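Local coordinates for protein putative phosphatase (PDB 3KYA) that is a putative phosphatase of unproven activity that binds zinc ions and carries an immunoglobulin-like IPT/TIG domain near its N-terminus, at residues K47-A57 with P72-T83. Residues are numbered along the deposited sequence; the frame is centred on the assembly and turned at random. Where two conformers were deposited one is given.
Sequences KVKVKIGGKDA and PSGAFSGEIEIT. With EDO (1,2-ethanediol), chain E; EDO (1,2-ethanediol), chain D; EDO (1,2-ethanediol), chain C.
Bends at chi2 (-60°) and chi4 (-54°) curl Lys55 back over the 72-75 turn, and its NZ reaches Gly74 O at 2.7 Å from above the carbonyl plane. In Ile52, CG2 stands anti to the backbone N and meets Ala75 CB at 3.8 Å, while CB and CD1 lie against Pro72 CD, the two side chains crossing at about a right angle. Lys55 CB packs against Pro72 CG and CB, and Ala57 CB against CG and CD from the other side of the ring. Next to Ile52, Gly53 sits so close to Ala75 that a CB on it would run into the Ala75 carbonyl carbon; Ser77 OG lies 3.2 Å from Gly53 CA, and a water links Gly53 O to Ser77 N.

Away from these turns, strands 48-52 and 80-83 run antiparallel. Lys49 pairs with Thr83 and Lys51 with Glu81 through two backbone bonds each; Lys51 N to Glu81 O is 2.8 Å and nearly straight (171°). Gly53 N to Glu79 O carries the ladder into the type I' hairpin turn. Val50 and Ile82 share the buried face, where Ile36 of strand 33-39 packs on Ile80 and Ile82. On the opposite face, a 1,2-ethanediol, probably from the crystallisation liquor, donates through O1 to Glu81 OE2 at 2.6 Å, beside Thr83 OG1, and lies along Lys51; a lysine in place of Glu81 would probably leave the diol O1 without its acceptor and deprive Lys51 of its nearby opposite charge.

Glu81 OE2 and Lys51 NZ stay 5.3 Å apart, so the pairing of these strands of the immunoglobulin-like IPT/TIG domain rests on backbone bonds and one greasy face, with charge likely adding only a diffuse attraction.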
loop_
_atom_site.group_PDB
_atom_site.type_symbol
_atom_site.label_atom_id
_atom_site.label_comp_id
_atom_site.label_asym_id
_atom_site.label_seq_id
_atom_site.Cartn_x
_atom_site.Cartn_y
_atom_site.Cartn_z
ATOM N N LYS A 47 -26.706 -25.878 -10.891
ATOM C CA LYS A 47 -27.294 -25.955 -12.224
ATOM C C LYS A 47 -26.761 -24.887 -13.175
ATOM O O LYS A 47 -27.268 -24.748 -14.299
ATOM C CB LYS A 47 -28.830 -25.855 -12.119
ATOM C CG LYS A 47 -29.490 -27.053 -11.450
ATOM C CD LYS A 47 -29.392 -28.289 -12.339
ATOM C CE LYS A 47 -30.156 -29.478 -11.771
ATOM N NZ LYS A 47 -30.082 -30.658 -12.691
ATOM N N VAL A 48 -25.725 -24.161 -12.759
ATOM C CA VAL A 48 -25.181 -23.089 -13.591
ATOM C C VAL A 48 -23.684 -23.251 -13.825
ATOM O O VAL A 48 -22.917 -23.536 -12.901
ATOM C CB VAL A 48 -25.467 -21.725 -12.944
ATOM C CG1 VAL A 48 -24.700 -20.586 -13.648
ATOM C CG2 VAL A 48 -26.979 -21.451 -12.926
ATOM N N LYS A 49 -23.282 -23.064 -15.077
ATOM C CA LYS A 49 -21.880 -23.085 -15.462
ATOM C C LYS A 49 -21.610 -21.816 -16.270
ATOM O O LYS A 49 -22.424 -21.410 -17.112
ATOM C CB LYS A 49 -21.537 -24.352 -16.255
ATOM C CG LYS A 49 -21.742 -25.648 -15.481
ATOM C CD LYS A 49 -20.794 -25.773 -14.270
ATOM C CE LYS A 49 -21.064 -27.018 -13.423
ATOM N NZ LYS A 49 -22.345 -26.930 -12.655
ATOM N N VAL A 50 -20.482 -21.180 -15.977
ATOM C CA VAL A 50 -20.093 -19.936 -16.623
ATOM C C VAL A 50 -18.689 -20.041 -17.190
ATOM O O VAL A 50 -17.786 -20.580 -16.544
ATOM C CB VAL A 50 -20.132 -18.754 -15.604
ATOM C CG1 VAL A 50 -19.575 -17.461 -16.225
ATOM C CG2 VAL A 50 -21.544 -18.506 -15.092
ATOM N N LYS A 51 -18.515 -19.537 -18.411
ATOM C CA LYS A 51 -17.201 -19.413 -19.016
ATOM C C LYS A 51 -16.990 -17.949 -19.371
ATOM O O LYS A 51 -17.918 -17.268 -19.822
ATOM C CB LYS A 51 -17.060 -20.240 -20.291
ATOM C CG LYS A 51 -16.856 -21.713 -20.098
ATOM C CD LYS A 51 -16.536 -22.368 -21.454
ATOM C CE LYS A 51 -16.196 -23.839 -21.307
ATOM N NZ LYS A 51 -15.877 -24.435 -22.654
ATOM N N ILE A 52 -15.775 -17.469 -19.138
ATOM C CA ILE A 52 -15.401 -16.113 -19.517
ATOM C C ILE A 52 -14.114 -16.210 -20.317
ATOM O O ILE A 52 -13.128 -16.777 -19.852
ATOM C CB ILE A 52 -15.213 -15.191 -18.312
ATOM C CG1 ILE A 52 -16.485 -15.148 -17.462
ATOM C CG2 ILE A 52 -14.842 -13.759 -18.788
ATOM C CD1 ILE A 52 -16.371 -14.220 -16.269
ATOM N N GLY A 53 -14.117 -15.658 -21.532
ATOM C CA GLY A 53 -12.940 -15.731 -22.389
ATOM C C GLY A 53 -12.533 -17.171 -22.676
ATOM O O GLY A 53 -11.343 -17.468 -22.822
ATOM N N GLY A 54 -13.520 -18.061 -22.740
ATOM C CA GLY A 54 -13.281 -19.496 -22.954
ATOM C C GLY A 54 -12.814 -20.277 -21.734
ATOM O O GLY A 54 -12.628 -21.492 -21.815
ATOM N N LYS A 55 -12.641 -19.604 -20.600
ATOM C CA LYS A 55 -12.164 -20.246 -19.372
ATOM C C LYS A 55 -13.304 -20.474 -18.373
ATOM O O LYS A 55 -14.120 -19.578 -18.153
ATOM C CB LYS A 55 -11.111 -19.374 -18.706
ATOM C CG LYS A 55 -9.882 -19.055 -19.548
ATOM C CD LYS A 55 -9.135 -20.298 -19.963
ATOM C CE LYS A 55 -7.711 -19.976 -20.412
ATOM N NZ LYS A 55 -7.626 -18.925 -21.482
ATOM N N ASP A 56 -13.352 -21.662 -17.760
ATOM C CA ASP A 56 -14.356 -21.957 -16.744
ATOM C C ASP A 56 -14.211 -21.008 -15.566
ATOM O O ASP A 56 -13.096 -20.759 -15.096
ATOM C CB ASP A 56 -14.235 -23.400 -16.239
ATOM C CG ASP A 56 -14.515 -24.431 -17.316
ATOM O OD1 ASP A 56 -15.336 -24.166 -18.222
ATOM O OD2 ASP A 56 -13.922 -25.527 -17.224
ATOM N N ALA A 57 -15.333 -20.465 -15.107
ATOM C CA ALA A 57 -15.357 -19.519 -14.001
ATOM C C ALA A 57 -16.056 -20.084 -12.753
ATOM O O ALA A 57 -17.073 -20.792 -12.848
ATOM C CB ALA A 57 -16.034 -18.190 -14.430
ATOM N N PRO A 72 -11.885 -15.565 -14.345
ATOM C CA PRO A 72 -10.760 -16.500 -14.359
ATOM C C PRO A 72 -9.482 -15.936 -14.967
ATOM O O PRO A 72 -9.535 -15.006 -15.800
ATOM C CB PRO A 72 -11.264 -17.652 -15.228
ATOM C CG PRO A 72 -12.461 -17.147 -15.954
ATOM C CD PRO A 72 -12.899 -15.863 -15.374
ATOM N N SER A 73 -8.347 -16.486 -14.548
ATOM C CA SER A 73 -7.076 -16.141 -15.160
ATOM C C SER A 73 -7.115 -16.489 -16.651
ATOM O O SER A 73 -7.630 -17.541 -17.045
ATOM C CB SER A 73 -5.933 -16.917 -14.497
ATOM O OG SER A 73 -5.729 -16.480 -13.167
ATOM N N GLY A 74 -6.576 -15.602 -17.488
ATOM C CA GLY A 74 -6.497 -15.854 -18.914
ATOM C C GLY A 74 -7.788 -15.715 -19.710
ATOM O O GLY A 74 -7.904 -16.308 -20.773
ATOM N N ALA A 75 -8.740 -14.918 -19.224
ATOM C CA ALA A 75 -10.025 -14.730 -19.904
ATOM C C ALA A 75 -9.925 -13.596 -20.940
ATOM O O ALA A 75 -10.779 -12.714 -20.991
ATOM C CB ALA A 75 -11.117 -14.437 -18.891
ATOM N N PHE A 76 -8.907 -13.673 -21.785
ATOM C CA PHE A 76 -8.561 -12.591 -22.728
ATOM C C PHE A 76 -9.704 -12.031 -23.568
ATOM O O PHE A 76 -9.843 -10.814 -23.658
ATOM C CB PHE A 76 -7.429 -13.018 -23.677
ATOM C CG PHE A 76 -6.161 -13.386 -22.968
ATOM C CD1 PHE A 76 -5.315 -12.402 -22.480
ATOM C CD2 PHE A 76 -5.812 -14.719 -22.795
ATOM C CE1 PHE A 76 -4.145 -12.739 -21.809
ATOM C CE2 PHE A 76 -4.635 -15.061 -22.118
ATOM C CZ PHE A 76 -3.809 -14.071 -21.635
ATOM N N SER A 77 -10.509 -12.894 -24.176
ATOM C CA SER A 77 -11.559 -12.413 -25.089
ATOM C C SER A 77 -12.719 -11.718 -24.355
ATOM O O SER A 77 -13.423 -10.881 -24.948
ATOM C CB SER A 77 -12.086 -13.551 -25.981
ATOM O OG SER A 77 -13.036 -14.355 -25.300
ATOM N N GLY A 78 -12.925 -12.055 -23.079
ATOM C CA GLY A 78 -13.996 -11.448 -22.288
ATOM C C GLY A 78 -15.398 -11.910 -22.640
ATOM O O GLY A 78 -16.377 -11.374 -22.116
ATOM N N GLU A 79 -15.508 -12.893 -23.527
ATOM C CA GLU A 79 -16.814 -13.423 -23.909
ATOM C C GLU A 79 -17.423 -14.153 -22.720
ATOM O O GLU A 79 -16.766 -14.992 -22.103
ATOM C CB GLU A 79 -16.700 -14.357 -25.117
ATOM C CG GLU A 79 -16.241 -13.650 -26.382
ATOM C CD GLU A 79 -16.160 -14.576 -27.572
ATOM O OE1 GLU A 79 -16.290 -15.805 -27.384
ATOM O OE2 GLU A 79 -15.968 -14.069 -28.698
ATOM N N ILE A 80 -18.664 -13.806 -22.385
ATOM C CA ILE A 80 -19.374 -14.403 -21.246
ATOM C C ILE A 80 -20.415 -15.384 -21.749
ATOM O O ILE A 80 -21.318 -15.004 -22.499
ATOM C CB ILE A 80 -20.042 -13.326 -20.377
ATOM C CG1 ILE A 80 -18.988 -12.351 -19.857
ATOM C CG2 ILE A 80 -20.781 -13.954 -19.217
ATOM C CD1 ILE A 80 -19.534 -11.137 -19.170
ATOM N N GLU A 81 -20.277 -16.653 -21.359
ATOM C CA GLU A 81 -21.190 -17.701 -21.796
ATOM C C GLU A 81 -21.717 -18.388 -20.552
ATOM O O GLU A 81 -20.944 -18.672 -19.625
ATOM C CB GLU A 81 -20.473 -18.678 -22.733
ATOM C CG GLU A 81 -21.333 -19.797 -23.310
ATOM C CD GLU A 81 -20.507 -20.888 -23.987
ATOM O OE1 GLU A 81 -19.914 -20.638 -25.062
ATOM O OE2 GLU A 81 -20.469 -22.015 -23.459
ATOM N N ILE A 82 -23.032 -18.596 -20.513
ATOM C CA ILE A 82 -23.689 -19.224 -19.374
ATOM C C ILE A 82 -24.581 -20.346 -19.864
ATOM O O ILE A 82 -25.249 -20.206 -20.895
ATOM C CB ILE A 82 -24.544 -18.213 -18.574
ATOM C CG1 ILE A 82 -23.667 -17.115 -17.972
ATOM C CG2 ILE A 82 -25.310 -18.911 -17.446
ATOM C CD1 ILE A 82 -24.438 -16.117 -17.120
ATOM N N THR A 83 -24.566 -21.461 -19.141
ATOM C CA THR A 83 -25.409 -22.606 -19.427
ATOM C C THR A 83 -26.147 -22.924 -18.137
ATOM O O THR A 83 -25.521 -23.113 -17.090
ATOM C CB THR A 83 -24.626 -23.847 -19.893
ATOM O OG1 THR A 83 -23.919 -23.546 -21.098
ATOM C CG2 THR A 83 -25.589 -25.047 -20.145
HETATM C C1 EDO E . -20.865 -22.018 -20.204
HETATM O O1 EDO E . -21.723 -22.437 -21.267
HETATM C C2 EDO E . -20.459 -23.221 -19.362
HETATM O O2 EDO E . -19.628 -24.120 -20.098
HETATM C C1 EDO D . -8.518 -17.661 -11.080
HETATM O O1 EDO D . -8.742 -18.363 -12.314
HETATM C C2 EDO D . -9.801 -17.073 -10.514
HETATM O O2 EDO D . -10.736 -18.109 -10.218
HETATM C C1 EDO C . -3.239 -13.615 -14.678
HETATM O O1 EDO C . -3.563 -14.809 -15.400
HETATM C C2 EDO C . -2.874 -13.944 -13.240
HETATM O O2 EDO C . -4.041 -14.371 -12.531
HETATM O O HOH W 1 -9.823 -15.652 -24.253
HETATM O O HOH W 2 -16.428 -17.733 -22.819
#